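Local coordinates for glycosyl transferase family 8 (Streptococcus pneumoniae, PDB 5GVV), which transfers galactose from UDP-galactose to the terminal glucose of the already glycosylated serine-rich repeat protein PsrP, with manganese bound beside the nucleotide, at residues Ala131-Ala137 and Asn197-Tyr202; Lys161-Thr166 and Ile180-Leu184. One frame throughout, in Å; residues are numbered along the deposited sequence.

Interaction 1 of 2, residues Ala131-Ala137 and Asn197-Tyr202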
# COMPACT_ATOMS: atom_id res chain seq x y z
N ALA A 131 -9.77 2.13 27.22
CA ALA A 131 -8.67 1.71 28.08
C ALA A 131 -7.86 2.92 28.53
O ALA A 131 -7.83 3.93 27.83
CB ALA A 131 -7.76 0.70 27.36
N ARG A 132 -7.18 2.80 29.66
CA ARG A 132 -6.34 3.88 30.16
C ARG A 132 -5.16 4.11 29.24
O ARG A 132 -4.77 3.22 28.47
CB ARG A 132 -5.84 3.55 31.57
CG ARG A 132 -4.94 2.33 31.63
CD ARG A 132 -4.64 1.92 33.06
NE ARG A 132 -4.01 0.60 33.13
CZ ARG A 132 -3.50 0.08 34.24
NH1 ARG A 132 -3.53 0.76 35.37
NH2 ARG A 132 -2.95 -1.13 34.22
N SER A 133 -4.57 5.31 29.32
CA SER A 133 -3.44 5.66 28.48
C SER A 133 -2.13 5.09 29.01
O SER A 133 -1.75 5.35 30.16
CB SER A 133 -3.34 7.19 28.34
OG SER A 133 -2.18 7.57 27.62
N CYS A 134 -1.45 4.31 28.17
CA CYS A 134 -0.14 3.71 28.48
C CYS A 134 -0.05 3.09 29.87
O CYS A 134 0.80 3.49 30.68
CB CYS A 134 0.97 4.75 28.29
SG CYS A 134 0.97 5.52 26.66
N PHE A 135 -0.92 2.12 30.15
CA PHE A 135 -0.86 1.35 31.39
C PHE A 135 -0.98 2.22 32.65
O PHE A 135 -0.69 1.76 33.76
CB PHE A 135 0.42 0.51 31.44
CG PHE A 135 0.62 -0.36 30.23
CD1 PHE A 135 -0.02 -1.58 30.14
CD2 PHE A 135 1.44 0.05 29.19
CE1 PHE A 135 0.15 -2.39 29.02
CE2 PHE A 135 1.62 -0.74 28.07
CZ PHE A 135 0.97 -1.97 27.99
N GLY A 136 -1.41 3.47 32.46
CA GLY A 136 -1.56 4.41 33.57
C GLY A 136 -0.47 5.47 33.61
O GLY A 136 -0.47 6.32 34.50
N ALA A 137 0.45 5.44 32.65
CA ALA A 137 1.53 6.42 32.58
C ALA A 137 1.01 7.76 32.13
O ALA A 137 1.42 8.80 32.65
CB ALA A 137 2.62 5.95 31.62
N ASN A 197 -6.68 -2.64 24.40
CA ASN A 197 -5.95 -1.54 23.78
C ASN A 197 -4.55 -1.55 24.37
O ASN A 197 -4.19 -0.68 25.16
CB ASN A 197 -6.63 -0.20 24.06
CG ASN A 197 -6.05 0.94 23.23
OD1 ASN A 197 -4.99 0.82 22.62
ND2 ASN A 197 -6.75 2.06 23.22
N PHE A 198 -3.77 -2.57 24.00
CA PHE A 198 -2.46 -2.79 24.60
C PHE A 198 -1.42 -1.99 23.84
O PHE A 198 -1.02 -2.35 22.72
CB PHE A 198 -2.12 -4.28 24.57
CG PHE A 198 -0.97 -4.68 25.47
CD1 PHE A 198 0.34 -4.57 25.03
CD2 PHE A 198 -1.21 -5.15 26.76
CE1 PHE A 198 1.40 -4.94 25.86
CE2 PHE A 198 -0.16 -5.52 27.59
CZ PHE A 198 1.15 -5.41 27.13
N GLN A 199 -0.98 -0.89 24.45
CA GLN A 199 -0.17 0.10 23.75
C GLN A 199 1.32 -0.25 23.72
O GLN A 199 2.15 0.39 24.37
CB GLN A 199 -0.45 1.49 24.33
CG GLN A 199 -1.91 1.91 24.09
CD GLN A 199 -2.50 2.72 25.23
OE1 GLN A 199 -1.96 3.77 25.59
NE2 GLN A 199 -3.60 2.24 25.80
N ILE A 200 1.63 -1.27 22.93
CA ILE A 200 2.99 -1.75 22.77
C ILE A 200 3.88 -0.69 22.12
O ILE A 200 5.11 -0.76 22.19
CB ILE A 200 2.99 -3.05 21.93
CG1 ILE A 200 4.29 -3.83 22.11
CG2 ILE A 200 2.71 -2.75 20.46
CD1 ILE A 200 4.34 -4.63 23.40
N GLY A 201 3.26 0.31 21.50
CA GLY A 201 4.00 1.40 20.89
C GLY A 201 4.66 2.30 21.93
O GLY A 201 5.55 3.08 21.59
N TYR A 202 4.24 2.17 23.18
CA TYR A 202 4.78 2.99 24.27
C TYR A 202 6.19 2.55 24.68
O TYR A 202 6.84 3.24 25.48
CB TYR A 202 3.85 2.97 25.48
CG TYR A 202 4.28 3.87 26.63
CD1 TYR A 202 4.36 5.25 26.46
CD2 TYR A 202 4.59 3.35 27.87
CE1 TYR A 202 4.74 6.08 27.50
CE2 TYR A 202 4.99 4.17 28.92
CZ TYR A 202 5.06 5.53 28.72
OH TYR A 202 5.45 6.36 29.76
O HOH W 1 -9.12 2.80 24.68
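The side-chain amide of Gln199 spans the gap between the two loops and bonds to the backbone of 131-137 with both of its polar atoms. NE2 of Gln199 donates to O of Arg132 at 3.1 Å, the acceptor lying close to the amide plane, while N of Cys134 donates to OE1 of Gln199 at 2.7 Å from above the plane of that carbonyl. The second hydrogen of NE2 goes to O of Asn197, 3.0 Å away. Three bonds therefore fix the rotation of the amide, which a bend at chi2 (144°) helps to place between the backbones.

Beyond the amide, aromatic contacts follow. The edge of Phe135 meets the face of Phe198 in a T-shaped stack, with CE1 of Phe135 3.5 Å from CE2 of Phe198 and the planes at 77°. CB of Cys134 sits over the Tyr202 ring in a CH-pi contact, 3.8 Å from the centroid and 9° off the normal; SG of Cys134 approaches the same ring obliquely. CB of Ala137 reaches the phenol end of Tyr202, 3.4 Å from OH.

Where Ala131 comes up to Asn197, one water accepts from N of Ala131 and from ND2 of Asn197. The Asn197 amide is held further by Asn142 and, through OD1, by ND1 of His227, a manganese ligand, making Asn197 a second-shell residue of the metal site. The contact thus joins the loop leaving strand 128-131 of the GT-A sheet to the one running from strand 189-192 into helix 203-208.

Interaction 2 of 2, residues Lys161-Thr166 and Ile180-Leu184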
# COMPACT_ATOMS: atom_id res chain seq x y z
N LYS A 161 -19.76 19.49 19.55
CA LYS A 161 -19.11 19.84 20.81
C LYS A 161 -17.60 19.60 20.76
O LYS A 161 -16.82 20.40 21.29
CB LYS A 161 -19.74 19.07 21.96
CG LYS A 161 -21.14 19.57 22.29
CD LYS A 161 -21.87 18.61 23.19
CE LYS A 161 -23.07 19.29 23.83
NZ LYS A 161 -23.12 19.01 25.29
N LEU A 162 -17.19 18.52 20.11
CA LEU A 162 -15.78 18.20 19.95
C LEU A 162 -15.10 19.21 19.02
O LEU A 162 -14.00 19.70 19.32
CB LEU A 162 -15.60 16.78 19.41
CG LEU A 162 -15.86 15.62 20.38
CD1 LEU A 162 -16.10 14.31 19.65
CD2 LEU A 162 -14.70 15.48 21.35
N ILE A 163 -15.75 19.51 17.90
CA ILE A 163 -15.24 20.47 16.92
C ILE A 163 -15.06 21.85 17.57
O ILE A 163 -13.98 22.43 17.50
CB ILE A 163 -16.19 20.62 15.71
CG1 ILE A 163 -16.16 19.35 14.85
CG2 ILE A 163 -15.79 21.82 14.86
CD1 ILE A 163 -17.19 19.34 13.74
N ASP A 164 -16.13 22.34 18.18
CA ASP A 164 -16.10 23.63 18.88
C ASP A 164 -15.01 23.68 19.95
O ASP A 164 -14.27 24.66 20.04
CB ASP A 164 -17.47 23.92 19.50
CG ASP A 164 -18.55 24.16 18.45
OD1 ASP A 164 -18.20 24.45 17.29
OD2 ASP A 164 -19.75 24.07 18.80
N LEU A 165 -14.90 22.62 20.75
CA LEU A 165 -13.88 22.58 21.78
C LEU A 165 -12.48 22.43 21.19
O LEU A 165 -11.53 22.99 21.71
CB LEU A 165 -14.14 21.48 22.83
CG LEU A 165 -13.05 21.39 23.91
CD1 LEU A 165 -12.86 22.71 24.63
CD2 LEU A 165 -13.33 20.27 24.91
N THR A 166 -12.35 21.68 20.10
CA THR A 166 -11.06 21.54 19.43
C THR A 166 -10.68 22.86 18.76
O THR A 166 -9.50 23.14 18.54
CB THR A 166 -11.05 20.40 18.39
OG1 THR A 166 -11.69 19.24 18.93
CG2 THR A 166 -9.62 20.05 17.99
N ILE A 180 -8.78 16.32 23.56
CA ILE A 180 -10.11 16.90 23.43
C ILE A 180 -11.18 15.94 23.97
O ILE A 180 -12.09 16.35 24.70
CB ILE A 180 -10.44 17.24 21.96
CG1 ILE A 180 -9.41 18.22 21.39
CG2 ILE A 180 -11.85 17.81 21.85
CD1 ILE A 180 -9.22 19.48 22.21
N LEU A 181 -11.06 14.67 23.60
CA LEU A 181 -12.01 13.64 24.03
C LEU A 181 -12.03 13.46 25.55
O LEU A 181 -13.09 13.30 26.15
CB LEU A 181 -11.69 12.31 23.34
CG LEU A 181 -12.11 12.19 21.87
CD1 LEU A 181 -11.29 11.12 21.16
CD2 LEU A 181 -13.58 11.87 21.77
N ASN A 182 -10.85 13.49 26.16
CA ASN A 182 -10.76 13.38 27.61
C ASN A 182 -11.29 14.63 28.32
O ASN A 182 -11.92 14.54 29.37
CB ASN A 182 -9.31 13.10 28.03
CG ASN A 182 -8.95 11.64 27.92
OD1 ASN A 182 -9.11 10.88 28.87
ND2 ASN A 182 -8.48 11.23 26.75
N MSE A 183 -11.02 15.78 27.74
CA MSE A 183 -11.48 17.01 28.34
C MSE A 183 -12.98 17.15 28.24
O MSE A 183 -13.52 17.91 29.01
CB MSE A 183 -10.74 18.18 27.74
CG MSE A 183 -11.50 19.47 27.62
SE MSE A 183 -10.31 20.89 27.15
CE MSE A 183 -8.69 19.88 26.71
N LEU A 184 -13.64 16.49 27.30
CA LEU A 184 -15.09 16.57 27.14
C LEU A 184 -15.84 15.52 27.96
O LEU A 184 -16.96 15.77 28.42
CB LEU A 184 -15.47 16.45 25.66
CG LEU A 184 -16.95 16.63 25.32
CD1 LEU A 184 -17.39 18.08 25.50
CD2 LEU A 184 -17.25 16.15 23.91
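Leu165 and Leu162 leave helix 158-167 with different first torsions, and both reach helix 176-185. Leu165 has CG anti to the backbone N (chi1 178°), which directs CD2 at Met183, a selenomethionine here; in Leu162, CG lies instead beside its backbone N (chi1 -74°), and CD2 reaches in among Ile180, Leu181 and Leu184. The motif is a steeply crossed helix pair within the GT-A domain: the axes of 161-166 and 180-184 pass 10.1 Å apart with their directions at 110°, and no hydrogen bond links the two segments.

Leu162 CD2 has three neighbours at nearly equal range, CG2 of Ile180 and CD2 of Leu184 each at 3.7 Å and CD2 of Leu181 at 3.8 Å, so this methyl is seated among all three side chains. The Leu162 and Leu184 side chains run at about a right angle to each other. On the other flank, CD2 of Leu165 presses on CG of Met183 at 3.4 Å, closer than usual for two carbons, and the SE of Met183 also borders the Leu165 methyls.

The backbones come nearest where Thr166 faces Ile180, their CA atoms being 6.2 Å apart. Outside the pair, Tyr91 touches both Leu162 and Ile180 and so contacts both helices, while its hydroxyl is hydrogen-bonded to OG1 of Thr166. Leu181 rests on Ala143, and Met183 on Val173. The Thr166 side chain crosses that of Ile180 at about a right angle, its OG1 lying 3.3 Å from the branch methyl CG2 of Ile180.

How the interactions relate
The chain between the two segments of interaction 1 contains both helical segments of interaction 2. Their centres are 21 Å apart and their nearest atoms about 7 Å, so they do not touch, although both lie on the same side of the chain's centre and belong to the glycosyltransferase 8 region. Interaction 1 is nearer the metal: the Asn197 side chain is about 7 Å from the manganese, and that of Gln199 about 7 Å from UDP. Interaction 2 stands further back, the Leu181 side chain about 10 Å from UDP and 11 Å from the manganese. The bond from Asn197 to His227 ties interaction 1 directly to a metal ligand.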